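PDB 7A0H: F-actin-capping protein subunit alpha from Plasmodium berghei, which probably caps the fast-growing barbed ends of actin filaments independently of calcium and without severing them, and is seen here as a homodimer. Local coordinates for residues A[3-8]-A[38-43]; A[111-116]-A[162-167]; A[196-201]-A[205-210]. All blocks are in the same frame, centred on the assembly; numbering follows the deposited sequence.

Contact 1: A[3-8]-A[38-43]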
ATOM      1  N   SER A   3      20.215  -6.578  22.800  1.00152.93           N
ATOM      2  CA  SER A   3      20.043  -7.142  21.464  1.00159.18           C
ATOM      3  C   SER A   3      18.575  -7.140  21.075  1.00141.87           C
ATOM      4  O   SER A   3      18.221  -6.773  19.944  1.00134.92           O
ATOM      5  CB  SER A   3      20.623  -8.565  21.406  1.00156.73           C
ATOM      6  OG  SER A   3      20.155  -9.416  22.452  1.00138.59           O
ATOM      7  N   LEU A   4      17.707  -7.539  22.015  1.00171.76           N
ATOM      8  CA  LEU A   4      16.271  -7.488  21.784  1.00149.35           C
ATOM      9  C   LEU A   4      15.773  -6.055  21.639  1.00144.11           C
ATOM     10  O   LEU A   4      14.971  -5.771  20.747  1.00140.57           O
ATOM     11  CB  LEU A   4      15.513  -8.201  22.904  1.00125.37           C
ATOM     12  CG  LEU A   4      15.443  -9.721  22.744  1.00144.57           C
ATOM     13  CD1 LEU A   4      16.793 -10.382  23.053  1.00163.38           C
ATOM     14  CD2 LEU A   4      14.314 -10.328  23.571  1.00164.57           C
ATOM     15  N   LEU A   5      16.233  -5.137  22.494  1.00138.46           N
ATOM     16  CA  LEU A   5      15.779  -3.760  22.356  1.00193.17           C
ATOM     17  C   LEU A   5      15.989  -3.260  20.938  1.00147.06           C
ATOM     18  O   LEU A   5      15.101  -2.642  20.357  1.00154.90           O
ATOM     19  CB  LEU A   5      16.527  -2.840  23.329  1.00125.68           C
ATOM     20  CG  LEU A   5      16.323  -1.331  23.129  1.00152.07           C
ATOM     21  CD1 LEU A   5      15.004  -0.888  23.764  1.00134.92           C
ATOM     22  CD2 LEU A   5      17.484  -0.498  23.667  1.00137.18           C
ATOM     23  N   ASN A   6      17.105  -3.613  20.323  1.00152.72           N
ATOM     24  CA  ASN A   6      17.321  -3.190  18.948  1.00127.92           C
ATOM     25  C   ASN A   6      16.442  -3.970  17.988  1.00157.01           C
ATOM     26  O   ASN A   6      15.963  -3.412  17.000  1.00160.83           O
ATOM     27  CB  ASN A   6      18.803  -3.298  18.631  1.00135.20           C
ATOM     28  CG  ASN A   6      19.647  -2.421  19.549  1.00147.96           C
ATOM     29  OD1 ASN A   6      19.287  -1.265  19.825  1.00145.67           O
ATOM     30  ND2 ASN A   6      20.749  -2.970  20.053  1.00151.08           N
ATOM     31  N   GLU A   7      16.182  -5.243  18.264  1.00142.35           N
ATOM     32  CA  GLU A   7      15.297  -5.983  17.371  1.00166.02           C
ATOM     33  C   GLU A   7      13.843  -5.541  17.535  1.00116.22           C
ATOM     34  O   GLU A   7      13.089  -5.567  16.556  1.00112.92           O
ATOM     35  CB  GLU A   7      15.466  -7.499  17.592  1.00139.01           C
ATOM     36  CG  GLU A   7      16.885  -8.044  17.270  1.00166.45           C
ATOM     37  CD  GLU A   7      17.325  -7.806  15.814  1.00158.28           C
ATOM     38  OE1 GLU A   7      16.557  -8.121  14.877  1.00151.92           O
ATOM     39  OE2 GLU A   7      18.449  -7.291  15.608  1.00149.99           O
ATOM     40  N   LYS A   8      13.432  -5.143  18.750  1.00128.81           N
ATOM     41  CA  LYS A   8      12.085  -4.611  18.939  1.00124.42           C
ATOM     42  C   LYS A   8      11.911  -3.298  18.184  1.00130.73           C
ATOM     43  O   LYS A   8      10.799  -2.956  17.756  1.00 68.20           O
ATOM     44  CB  LYS A   8      11.778  -4.365  20.423  1.00124.07           C
ATOM     45  CG  LYS A   8      11.771  -5.583  21.378  1.00113.58           C
ATOM     46  CD  LYS A   8      11.426  -5.181  22.852  1.00108.70           C
ATOM     47  CE  LYS A   8      11.450  -6.353  23.865  1.00123.99           C
ATOM     48  NZ  LYS A   8      11.086  -5.927  25.257  1.00112.81           N
ATOM     49  N   ASN A  38       7.719   0.194  28.733  1.00 83.32           N
ATOM     50  CA  ASN A  38       9.104   0.512  28.417  1.00 91.05           C
ATOM     51  C   ASN A  38       9.217   1.939  27.911  1.00 76.22           C
ATOM     52  O   ASN A  38       8.928   2.225  26.754  1.00 91.43           O
ATOM     53  CB  ASN A  38       9.644  -0.482  27.406  1.00103.39           C
ATOM     54  CG  ASN A  38      11.097  -0.294  27.159  1.00109.60           C
ATOM     55  OD1 ASN A  38      11.607   0.832  27.160  1.00106.59           O
ATOM     56  ND2 ASN A  38      11.798  -1.402  26.982  1.00108.25           N
ATOM     57  N   ALA A  39       9.705   2.832  28.766  1.00 91.54           N
ATOM     58  CA  ALA A  39       9.755   4.244  28.420  1.00 85.96           C
ATOM     59  C   ALA A  39      10.709   4.523  27.273  1.00 78.65           C
ATOM     60  O   ALA A  39      10.560   5.557  26.615  1.00 85.52           O
ATOM     61  CB  ALA A  39      10.152   5.061  29.669  1.00 70.12           C
ATOM     62  N   ILE A  40      11.678   3.640  27.020  1.00 80.16           N
ATOM     63  CA  ILE A  40      12.590   3.838  25.903  1.00 83.53           C
ATOM     64  C   ILE A  40      11.852   3.679  24.594  1.00 82.13           C
ATOM     65  O   ILE A  40      12.049   4.451  23.633  1.00 83.42           O
ATOM     66  CB  ILE A  40      13.775   2.858  25.978  1.00 87.57           C
ATOM     67  CG1 ILE A  40      14.692   3.254  27.123  1.00111.13           C
ATOM     68  CG2 ILE A  40      14.498   2.804  24.623  1.00100.39           C
ATOM     69  CD1 ILE A  40      15.854   2.327  27.354  1.00114.52           C
ATOM     70  N   ILE A  41      10.966   2.692  24.535  1.00 84.04           N
ATOM     71  CA  ILE A  41      10.268   2.473  23.271  1.00102.60           C
ATOM     72  C   ILE A  41       9.040   3.354  23.160  1.00 66.28           C
ATOM     73  O   ILE A  41       8.558   3.552  22.056  1.00 73.44           O
ATOM     74  CB  ILE A  41       9.924   0.983  23.069  1.00 86.62           C
ATOM     75  CG1 ILE A  41       8.636   0.568  23.764  1.00 90.32           C
ATOM     76  CG2 ILE A  41      11.120   0.121  23.468  1.00 97.90           C
ATOM     77  CD1 ILE A  41       7.465   0.577  22.832  1.00 70.10           C
ATOM     78  N   GLN A  42       8.539   3.900  24.270  1.00 72.92           N
ATOM     79  CA  GLN A  42       7.537   4.947  24.156  1.00 76.08           C
ATOM     80  C   GLN A  42       8.152   6.159  23.497  1.00 59.28           C
ATOM     81  O   GLN A  42       7.559   6.737  22.604  1.00 60.95           O
ATOM     82  CB  GLN A  42       6.970   5.267  25.530  1.00 75.22           C
ATOM     83  CG  GLN A  42       6.084   4.116  25.974  1.00 87.85           C
ATOM     84  CD  GLN A  42       4.617   4.408  25.840  1.00104.21           C
ATOM     85  OE1 GLN A  42       4.220   5.513  25.429  1.00109.99           O
ATOM     86  NE2 GLN A  42       3.789   3.403  26.125  1.00 93.76           N
ATOM     87  N   ASN A  43       9.385   6.481  23.848  1.00 68.75           N
ATOM     88  CA  ASN A  43      10.098   7.629  23.312  1.00 73.61           C
ATOM     89  C   ASN A  43      10.639   7.388  21.913  1.00 68.96           C
ATOM     90  O   ASN A  43      10.607   8.306  21.076  1.00 66.53           O
ATOM     91  CB  ASN A  43      11.214   8.000  24.283  1.00 72.10           C
ATOM     92  CG  ASN A  43      10.677   8.588  25.579  1.00 74.90           C
ATOM     93  OD1 ASN A  43       9.605   9.218  25.590  1.00 91.59           O
ATOM     94  ND2 ASN A  43      11.380   8.338  26.683  1.00 85.82           N
TER
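L5, on the first turn of helix 3-18, reaches two neighbouring isoleucines, I40 and I41, in the first turn of helix 39-55, and the apolar part of the contact rests on one methyl. CD1 of L5 lies 3.8 Å from CG2 of I40 and 4.0 Å from CG2 of I41, so each isoleucine offers its short branch rather than the end of its longer one. L5 has CG anti to the backbone N (chi1 170°), which extends its side chain across to the other helix. The side chain of I40 crosses that of L5 at about a right angle, while I41 slides past it in the opposite direction. The contact is small: the CA atoms of L5 and I41 are 8.4 Å apart, two side-chain pairs touch, and 150 Å² is buried in all. Both segments belong to the three consecutive helices 3-18, 21-35 and 39-55 that open the chain, and the contact joins the first directly to the third. Helix 21-35 completes the group through F35, which touches both K8 and I41.

No polar bond runs between the two segments; each has its own. N38 is the N-cap of helix 39-55, and its OD1 accepts from two amides: I40 N at 2.8 Å, in the carbonyl plane, and I41 N at 3.3 Å, which stands above that plane. These bonds tie the start of the helix to N38 just where the two isoleucines project. On helix 3-18, D2 OD1 bonds to L5 N, and L4 and E7 pack on I34 of the second subunit.

Contact 2: A[111-116]-A[162-167]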
ATOM      1  N   ASP A 111      11.310  44.023   9.729  1.00 70.19           N
ATOM      2  CA  ASP A 111      12.372  44.182   8.761  1.00 72.13           C
ATOM      3  C   ASP A 111      11.880  43.735   7.368  1.00 73.90           C
ATOM      4  O   ASP A 111      10.753  43.272   7.188  1.00 69.88           O
ATOM      5  CB  ASP A 111      13.604  43.385   9.166  1.00 80.04           C
ATOM      6  CG  ASP A 111      13.393  41.886   9.063  1.00 90.61           C
ATOM      7  OD1 ASP A 111      12.341  41.355   9.495  1.00105.25           O
ATOM      8  OD2 ASP A 111      14.266  41.245   8.433  1.00 99.91           O
ATOM      9  N   ILE A 112      12.773  43.786   6.382  1.00 57.40           N
ATOM     10  CA  ILE A 112      12.323  43.661   5.004  1.00 65.02           C
ATOM     11  C   ILE A 112      11.923  42.210   4.686  1.00 59.20           C
ATOM     12  O   ILE A 112      10.847  41.962   4.126  1.00 55.88           O
ATOM     13  CB  ILE A 112      13.394  44.279   4.086  1.00 59.96           C
ATOM     14  CG1 ILE A 112      12.985  44.221   2.630  1.00 68.19           C
ATOM     15  CG2 ILE A 112      14.692  43.585   4.144  1.00 79.76           C
ATOM     16  CD1 ILE A 112      11.913  45.212   2.292  1.00 81.08           C
ATOM     17  N   LEU A 113      12.680  41.233   5.163  1.00 62.43           N
ATOM     18  CA  LEU A 113      12.292  39.825   4.993  1.00 57.15           C
ATOM     19  C   LEU A 113      10.853  39.556   5.402  1.00 51.80           C
ATOM     20  O   LEU A 113      10.089  38.886   4.703  1.00 50.32           O
ATOM     21  CB  LEU A 113      13.194  38.948   5.857  1.00 74.38           C
ATOM     22  CG  LEU A 113      12.899  37.452   5.818  1.00 72.21           C
ATOM     23  CD1 LEU A 113      13.133  36.943   4.382  1.00 63.81           C
ATOM     24  CD2 LEU A 113      13.769  36.761   6.800  1.00 78.01           C
ATOM     25  N   GLU A 114      10.492  40.007   6.576  1.00 50.96           N
ATOM     26  CA  GLU A 114       9.122  39.828   7.027  1.00 52.72           C
ATOM     27  C   GLU A 114       8.162  40.502   6.059  1.00 48.32           C
ATOM     28  O   GLU A 114       7.010  40.094   5.932  1.00 59.45           O
ATOM     29  CB  GLU A 114       8.984  40.345   8.477  1.00 56.26           C
ATOM     30  CG  GLU A 114       7.576  40.323   9.117  1.00 48.83           C
ATOM     31  CD  GLU A 114       6.957  38.922   9.213  1.00 53.74           C
ATOM     32  OE1 GLU A 114       7.687  37.941   8.921  1.00 52.46           O
ATOM     33  OE2 GLU A 114       5.747  38.837   9.576  1.00 48.52           O
ATOM     34  N   LYS A 115       8.587  41.557   5.390  1.00 51.87           N
ATOM     35  CA  LYS A 115       7.670  42.209   4.458  1.00 54.28           C
ATOM     36  C   LYS A 115       7.455  41.329   3.234  1.00 50.26           C
ATOM     37  O   LYS A 115       6.320  41.140   2.774  1.00 42.42           O
ATOM     38  CB  LYS A 115       8.257  43.565   4.057  1.00 61.10           C
ATOM     39  CG  LYS A 115       8.115  44.703   5.062  1.00 77.16           C
ATOM     40  CD  LYS A 115       8.656  46.032   4.446  1.00 87.73           C
ATOM     41  CE  LYS A 115       8.659  47.199   5.445  1.00111.35           C
ATOM     42  NZ  LYS A 115       9.904  48.061   5.344  1.00121.99           N
ATOM     43  N   TYR A 116       8.505  40.658   2.777  1.00 39.80           N
ATOM     44  CA  TYR A 116       8.315  39.657   1.735  1.00 46.64           C
ATOM     45  C   TYR A 116       7.357  38.563   2.184  1.00 47.41           C
ATOM     46  O   TYR A 116       6.446  38.190   1.431  1.00 45.62           O
ATOM     47  CB  TYR A 116       9.679  39.089   1.394  1.00 43.33           C
ATOM     48  CG  TYR A 116      10.488  39.899   0.397  1.00 45.96           C
ATOM     49  CD1 TYR A 116      10.313  39.747  -0.971  1.00 60.18           C
ATOM     50  CD2 TYR A 116      11.405  40.827   0.820  1.00 49.75           C
ATOM     51  CE1 TYR A 116      11.076  40.464  -1.906  1.00 48.60           C
ATOM     52  CE2 TYR A 116      12.159  41.539  -0.081  1.00 56.68           C
ATOM     53  CZ  TYR A 116      11.970  41.359  -1.446  1.00 52.44           C
ATOM     54  OH  TYR A 116      12.696  42.046  -2.336  1.00 52.25           O
ATOM     55  N   VAL A 162       3.241  30.943   5.165  1.00 45.39           N
ATOM     56  CA  VAL A 162       4.530  31.259   4.557  1.00 35.53           C
ATOM     57  C   VAL A 162       5.558  31.471   5.670  1.00 44.87           C
ATOM     58  O   VAL A 162       5.305  32.232   6.627  1.00 42.19           O
ATOM     59  CB  VAL A 162       4.490  32.500   3.617  1.00 44.56           C
ATOM     60  CG1 VAL A 162       5.849  32.635   2.967  1.00 36.13           C
ATOM     61  CG2 VAL A 162       3.467  32.349   2.362  1.00 35.28           C
ATOM     62  N   TYR A 163       6.742  30.846   5.506  1.00 39.64           N
ATOM     63  CA  TYR A 163       7.819  30.884   6.488  1.00 49.93           C
ATOM     64  C   TYR A 163       9.061  31.572   5.936  1.00 46.81           C
ATOM     65  O   TYR A 163       9.437  31.353   4.780  1.00 51.22           O
ATOM     66  CB  TYR A 163       8.280  29.420   6.963  1.00 49.50           C
ATOM     67  CG  TYR A 163       7.159  28.550   7.431  1.00 47.12           C
ATOM     68  CD1 TYR A 163       6.799  28.501   8.797  1.00 51.00           C
ATOM     69  CD2 TYR A 163       6.411  27.847   6.529  1.00 42.15           C
ATOM     70  CE1 TYR A 163       5.712  27.764   9.237  1.00 47.47           C
ATOM     71  CE2 TYR A 163       5.339  27.045   6.958  1.00 45.62           C
ATOM     72  CZ  TYR A 163       4.992  26.992   8.292  1.00 49.39           C
ATOM     73  OH  TYR A 163       3.898  26.218   8.708  1.00 49.74           O
ATOM     74  N   ALA A 164       9.754  32.335   6.772  1.00 55.07           N
ATOM     75  CA  ALA A 164      10.909  33.085   6.275  1.00 60.02           C
ATOM     76  C   ALA A 164      12.136  32.865   7.135  1.00 62.17           C
ATOM     77  O   ALA A 164      12.040  32.866   8.372  1.00 56.13           O
ATOM     78  CB  ALA A 164      10.651  34.572   6.279  1.00 57.01           C
ATOM     79  N   SER A 165      13.287  32.704   6.477  1.00 55.13           N
ATOM     80  CA  SER A 165      14.558  32.587   7.195  1.00 59.24           C
ATOM     81  C   SER A 165      15.628  33.261   6.359  1.00 57.93           C
ATOM     82  O   SER A 165      15.422  33.550   5.167  1.00 59.25           O
ATOM     83  CB  SER A 165      14.936  31.108   7.504  1.00 46.01           C
ATOM     84  OG  SER A 165      14.869  30.323   6.293  1.00 63.36           O
ATOM     85  N   GLU A 166      16.791  33.447   6.966  1.00 68.03           N
ATOM     86  CA  GLU A 166      17.837  34.337   6.458  1.00 82.93           C
ATOM     87  C   GLU A 166      19.170  33.634   6.718  1.00105.24           C
ATOM     88  O   GLU A 166      19.647  33.636   7.848  1.00104.01           O
ATOM     89  CB  GLU A 166      17.778  35.691   7.148  1.00 88.33           C
ATOM     90  CG  GLU A 166      19.118  36.462   7.190  1.00119.51           C
ATOM     91  CD  GLU A 166      18.927  37.972   7.317  1.00101.42           C
ATOM     92  OE1 GLU A 166      17.815  38.404   7.727  1.00 79.95           O
ATOM     93  OE2 GLU A 166      19.881  38.722   6.984  1.00112.06           O
ATOM     94  N   CYS A 167      19.765  33.072   5.662  1.00132.53           N
ATOM     95  CA  CYS A 167      20.983  32.259   5.737  1.00142.36           C
ATOM     96  C   CYS A 167      22.158  33.019   5.101  1.00136.87           C
ATOM     97  O   CYS A 167      22.349  32.986   3.881  1.00148.41           O
ATOM     98  CB  CYS A 167      20.740  30.890   5.068  1.00147.74           C
ATOM     99  SG  CYS A 167      19.801  30.818   3.446  1.00130.15           S
TER
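L113 and A164 carry this contact: the leucine side chain of helix 112-131 meets the single methyl of an alanine on strand 154-167. The branch carbon and both methyls of L113 are close to CB of A164, with CG at 3.7 Å, CD2 at 3.8 Å and CD1 at 3.9 Å. The methyl therefore faces the fork of the leucine instead of touching one branch alone. CG of L113 is anti to its own backbone N (chi1 179°), a setting that carries the branched end straight out from the helix to the strand. The small size of A164 fits the close backbone spacing: CA of L113 and CA of A164 are 7.0 Å apart, and the axes of the short helix and strand segments approach to 8.5 Å, running roughly antiparallel, at 151°.

E166, two residues further along and also directed at the helix by its CB, adds the aliphatic root of its side chain. Its CB lies 4.2 Å from CD2 of L113, while its carboxylate continues past the leucine. Between the two, S165 turns its side chain away and contributes its backbone, with O at 4.0 Å from CD2 of L113.

Helix 112-131 packs here against the strand that is outermost, within this chain, in the five-stranded antiparallel sheet. Y171 of the adjoining strand 170-183 also touches L113, and R117 of the helix touches A164. Across the two segments the contact is apolar, so its hold comes from shape and burial of L113. The carboxylates of D111 and E166 come within 4.6 Å, OD2 to OE1, and probably add a mild repulsion at the exposed margin.

Contact 3: A[196-201]-A[205-210]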
ATOM      1  N   TRP A 196       6.640  25.165  -1.770  1.00 47.19           N
ATOM      2  CA  TRP A 196       7.375  26.077  -2.670  1.00 40.83           C
ATOM      3  C   TRP A 196       8.462  26.763  -1.870  1.00 43.37           C
ATOM      4  O   TRP A 196       8.214  27.247  -0.740  1.00 43.42           O
ATOM      5  CB  TRP A 196       6.386  27.113  -3.291  1.00 42.89           C
ATOM      6  CG  TRP A 196       5.378  26.357  -4.087  1.00 35.63           C
ATOM      7  CD1 TRP A 196       4.192  25.853  -3.623  1.00 39.09           C
ATOM      8  CD2 TRP A 196       5.492  25.930  -5.457  1.00 39.94           C
ATOM      9  NE1 TRP A 196       3.591  25.060  -4.587  1.00 39.51           N
ATOM     10  CE2 TRP A 196       4.353  25.124  -5.726  1.00 33.80           C
ATOM     11  CE3 TRP A 196       6.429  26.179  -6.481  1.00 41.31           C
ATOM     12  CZ2 TRP A 196       4.070  24.630  -7.030  1.00 40.89           C
ATOM     13  CZ3 TRP A 196       6.205  25.613  -7.742  1.00 41.42           C
ATOM     14  CH2 TRP A 196       5.011  24.851  -8.005  1.00 49.43           C
ATOM     15  N   ASN A 197       9.664  26.722  -2.422  1.00 34.32           N
ATOM     16  CA  ASN A 197      10.794  27.429  -1.838  1.00 48.96           C
ATOM     17  C   ASN A 197      11.454  28.407  -2.829  1.00 52.25           C
ATOM     18  O   ASN A 197      11.634  28.112  -4.026  1.00 42.93           O
ATOM     19  CB  ASN A 197      11.817  26.414  -1.387  1.00 57.74           C
ATOM     20  CG  ASN A 197      12.766  26.967  -0.396  1.00 60.53           C
ATOM     21  OD1 ASN A 197      12.405  27.265   0.739  1.00 48.78           O
ATOM     22  ND2 ASN A 197      14.005  27.129  -0.817  1.00 52.00           N
ATOM     23  N   VAL A 198      11.833  29.562  -2.326  1.00 43.57           N
ATOM     24  CA  VAL A 198      12.691  30.450  -3.101  1.00 55.46           C
ATOM     25  C   VAL A 198      13.806  30.955  -2.204  1.00 43.85           C
ATOM     26  O   VAL A 198      13.560  31.421  -1.080  1.00 45.68           O
ATOM     27  CB  VAL A 198      11.960  31.649  -3.756  1.00 47.05           C
ATOM     28  CG1 VAL A 198      11.212  32.392  -2.768  1.00 48.08           C
ATOM     29  CG2 VAL A 198      12.968  32.586  -4.379  1.00 50.49           C
ATOM     30  N   ASN A 199      15.022  30.867  -2.696  1.00 46.72           N
ATOM     31  CA  ASN A 199      16.174  31.359  -1.959  1.00 56.88           C
ATOM     32  C   ASN A 199      16.777  32.484  -2.806  1.00 54.31           C
ATOM     33  O   ASN A 199      17.211  32.236  -3.929  1.00 51.92           O
ATOM     34  CB  ASN A 199      17.168  30.205  -1.706  1.00 58.08           C
ATOM     35  CG  ASN A 199      18.265  30.589  -0.732  1.00 71.46           C
ATOM     36  OD1 ASN A 199      17.991  30.949   0.426  1.00 66.76           O
ATOM     37  ND2 ASN A 199      19.502  30.627  -1.227  1.00 75.47           N
ATOM     38  N   PHE A 200      16.893  33.690  -2.235  1.00 54.62           N
ATOM     39  CA  PHE A 200      17.081  34.876  -3.068  1.00 59.10           C
ATOM     40  C   PHE A 200      17.691  36.028  -2.280  1.00 64.21           C
ATOM     41  O   PHE A 200      17.579  36.102  -1.054  1.00 56.66           O
ATOM     42  CB  PHE A 200      15.746  35.363  -3.665  1.00 51.02           C
ATOM     43  CG  PHE A 200      14.870  36.000  -2.665  1.00 53.81           C
ATOM     44  CD1 PHE A 200      14.645  37.347  -2.707  1.00 50.10           C
ATOM     45  CD2 PHE A 200      14.269  35.258  -1.652  1.00 49.48           C
ATOM     46  CE1 PHE A 200      13.843  37.961  -1.724  1.00 59.22           C
ATOM     47  CE2 PHE A 200      13.461  35.862  -0.678  1.00 44.83           C
ATOM     48  CZ  PHE A 200      13.267  37.204  -0.691  1.00 51.19           C
ATOM     49  N   LEU A 201      18.301  36.947  -3.025  1.00 66.58           N
ATOM     50  CA  LEU A 201      18.716  38.243  -2.498  1.00 54.74           C
ATOM     51  C   LEU A 201      17.715  39.339  -2.854  1.00 57.66           C
ATOM     52  O   LEU A 201      17.013  39.279  -3.865  1.00 62.94           O
ATOM     53  CB  LEU A 201      20.088  38.634  -3.042  1.00 50.23           C
ATOM     54  CG  LEU A 201      21.226  37.797  -2.515  1.00 72.71           C
ATOM     55  CD1 LEU A 201      22.362  37.967  -3.489  1.00 54.09           C
ATOM     56  CD2 LEU A 201      21.581  38.192  -0.988  1.00 69.46           C
ATOM     57  N   GLN A 205      17.005  40.116  -9.729  1.00 57.60           N
ATOM     58  CA  GLN A 205      15.868  40.327 -10.642  1.00 57.60           C
ATOM     59  C   GLN A 205      15.349  39.014 -11.195  1.00 55.41           C
ATOM     60  O   GLN A 205      14.275  38.980 -11.824  1.00 45.82           O
ATOM     61  CB  GLN A 205      16.197  41.299 -11.772  1.00 50.19           C
ATOM     62  CG  GLN A 205      16.546  42.697 -11.174  1.00 48.25           C
ATOM     63  CD  GLN A 205      16.885  43.764 -12.240  1.00 55.38           C
ATOM     64  OE1 GLN A 205      17.765  43.595 -13.079  1.00 53.72           O
ATOM     65  NE2 GLN A 205      16.141  44.856 -12.207  1.00 52.44           N
ATOM     66  N   GLU A 206      16.082  37.937 -10.960  1.00 51.06           N
ATOM     67  CA  GLU A 206      15.639  36.604 -11.321  1.00 55.04           C
ATOM     68  C   GLU A 206      15.765  35.659 -10.127  1.00 54.49           C
ATOM     69  O   GLU A 206      16.786  35.620  -9.435  1.00 55.00           O
ATOM     70  CB  GLU A 206      16.469  36.102 -12.497  1.00 41.99           C
ATOM     71  CG  GLU A 206      15.898  34.824 -13.019  1.00 53.45           C
ATOM     72  CD  GLU A 206      16.588  34.333 -14.258  1.00 77.53           C
ATOM     73  OE1 GLU A 206      17.462  33.436 -14.082  1.00 78.25           O
ATOM     74  OE2 GLU A 206      16.267  34.853 -15.385  1.00 75.52           O
ATOM     75  N   ILE A 207      14.712  34.905  -9.883  1.00 51.38           N
ATOM     76  CA  ILE A 207      14.747  33.933  -8.805  1.00 59.12           C
ATOM     77  C   ILE A 207      14.382  32.601  -9.391  1.00 50.70           C
ATOM     78  O   ILE A 207      13.829  32.508 -10.486  1.00 46.43           O
ATOM     79  CB  ILE A 207      13.810  34.266  -7.662  1.00 51.71           C
ATOM     80  CG1 ILE A 207      12.413  34.123  -8.202  1.00 50.56           C
ATOM     81  CG2 ILE A 207      14.274  35.602  -7.051  1.00 42.18           C
ATOM     82  CD1 ILE A 207      11.398  34.690  -7.227  1.00 53.80           C
ATOM     83  N   ILE A 208      14.761  31.568  -8.645  1.00 53.92           N
ATOM     84  CA  ILE A 208      14.425  30.185  -8.916  1.00 52.67           C
ATOM     85  C   ILE A 208      13.373  29.802  -7.895  1.00 39.10           C
ATOM     86  O   ILE A 208      13.567  30.006  -6.701  1.00 46.99           O
ATOM     87  CB  ILE A 208      15.636  29.266  -8.783  1.00 55.08           C
ATOM     88  CG1 ILE A 208      16.706  29.668  -9.796  1.00 55.05           C
ATOM     89  CG2 ILE A 208      15.264  27.829  -9.059  1.00 49.26           C
ATOM     90  CD1 ILE A 208      16.137  29.901 -11.195  1.00 66.51           C
ATOM     91  N   LEU A 209      12.251  29.378  -8.362  1.00 42.22           N
ATOM     92  CA  LEU A 209      11.163  28.887  -7.545  1.00 50.49           C
ATOM     93  C   LEU A 209      11.095  27.370  -7.816  1.00 54.22           C
ATOM     94  O   LEU A 209      11.019  26.944  -8.962  1.00 40.93           O
ATOM     95  CB  LEU A 209       9.880  29.613  -7.914  1.00 39.18           C
ATOM     96  CG  LEU A 209       8.693  29.191  -7.071  1.00 52.35           C
ATOM     97  CD1 LEU A 209       8.780  29.704  -5.567  1.00 38.21           C
ATOM     98  CD2 LEU A 209       7.437  29.680  -7.717  1.00 45.96           C
ATOM     99  N   THR A 210      11.357  26.567  -6.780  1.00 45.55           N
ATOM    100  CA  THR A 210      11.255  25.094  -6.794  1.00 45.40           C
ATOM    101  C   THR A 210      10.013  24.706  -6.024  1.00 40.09           C
ATOM    102  O   THR A 210       9.684  25.350  -5.021  1.00 41.83           O
ATOM    103  CB  THR A 210      12.409  24.420  -6.077  1.00 42.66           C
ATOM    104  OG1 THR A 210      12.437  24.968  -4.746  1.00 49.74           O
ATOM    105  CG2 THR A 210      13.704  24.665  -6.808  1.00 48.90           C
TER
HETATM  106  O   HOH W   1      14.426  26.879  -4.094  1.00 54.68           O
HETATM  107  O   HOH W   2      15.674  29.384  -4.803  1.00 40.56           O
HETATM  108  O   HOH W   3      16.556  32.228  -6.547  1.00 42.91           O
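N197 and T210 form the tight end of this antiparallel pairing, a hydrogen-bonded pair with two nearly straight bonds. N197 N donates to T210 O at 2.9 Å (167°), and T210 N returns a bond to N197 O at 3.2 Å. T210 O also receives a CA-H...O contact from CA of W196. On the buried face, the W196 indole crosses the L209 side chain at about a right angle, with CE3 3.8 Å from CG of L209. Further along that face, CG2 of V198 lies 3.8 Å from CB of I207, whose CG2 in turn is 3.7 Å from CB of F200.

The face of N197 and T210 carries water 1, bonded to T210 OG1 (2.8 Å) and weakly to N197 O and ND2; N197 ND2 also bonds to N172 OD1. Toward the turn the backbones part, and water joins them. Water 2 accepts from N199 N and donates to I208 O; water 3 donates to N199 O at 2.7 Å and accepts from I208 N at 2.8 Å. The strands are thus spread apart toward the turn, yet the amides and carbonyls of N199 and I208 keep partners through water.

Within the five-stranded antiparallel sheet, strand 170-183 bonds to W196, V198 and F200 on one side, and strand 223-238 to I207 on the other. Helix 243-266 lies over W196, L209 and I207, touching them through I254 and C257, V253, and F246 respectively.

Overall arrangement
Contacts 2 and 3 belong to one region: their centres are 13 Å apart, and both reach the same five-stranded sheet, contact 2 at strand 154-167, outermost within this chain, and contact 3 between its third and fourth strands, 187-200 and 206-220. The rings of Y116 and F200 meet edge-to-face, CE1 of Y116 lying 3.7 Å from CE1 of F200, and F246 of helix 243-266 meets each of them. Contact 1 stands apart at the N-terminal helices, its centre 41 Å from that of contact 2 and 43 Å from that of contact 3, with at least about 23 Å between nearest atoms. Of the three, contact 1 is the one touched by the second subunit. Along the chain they follow in series.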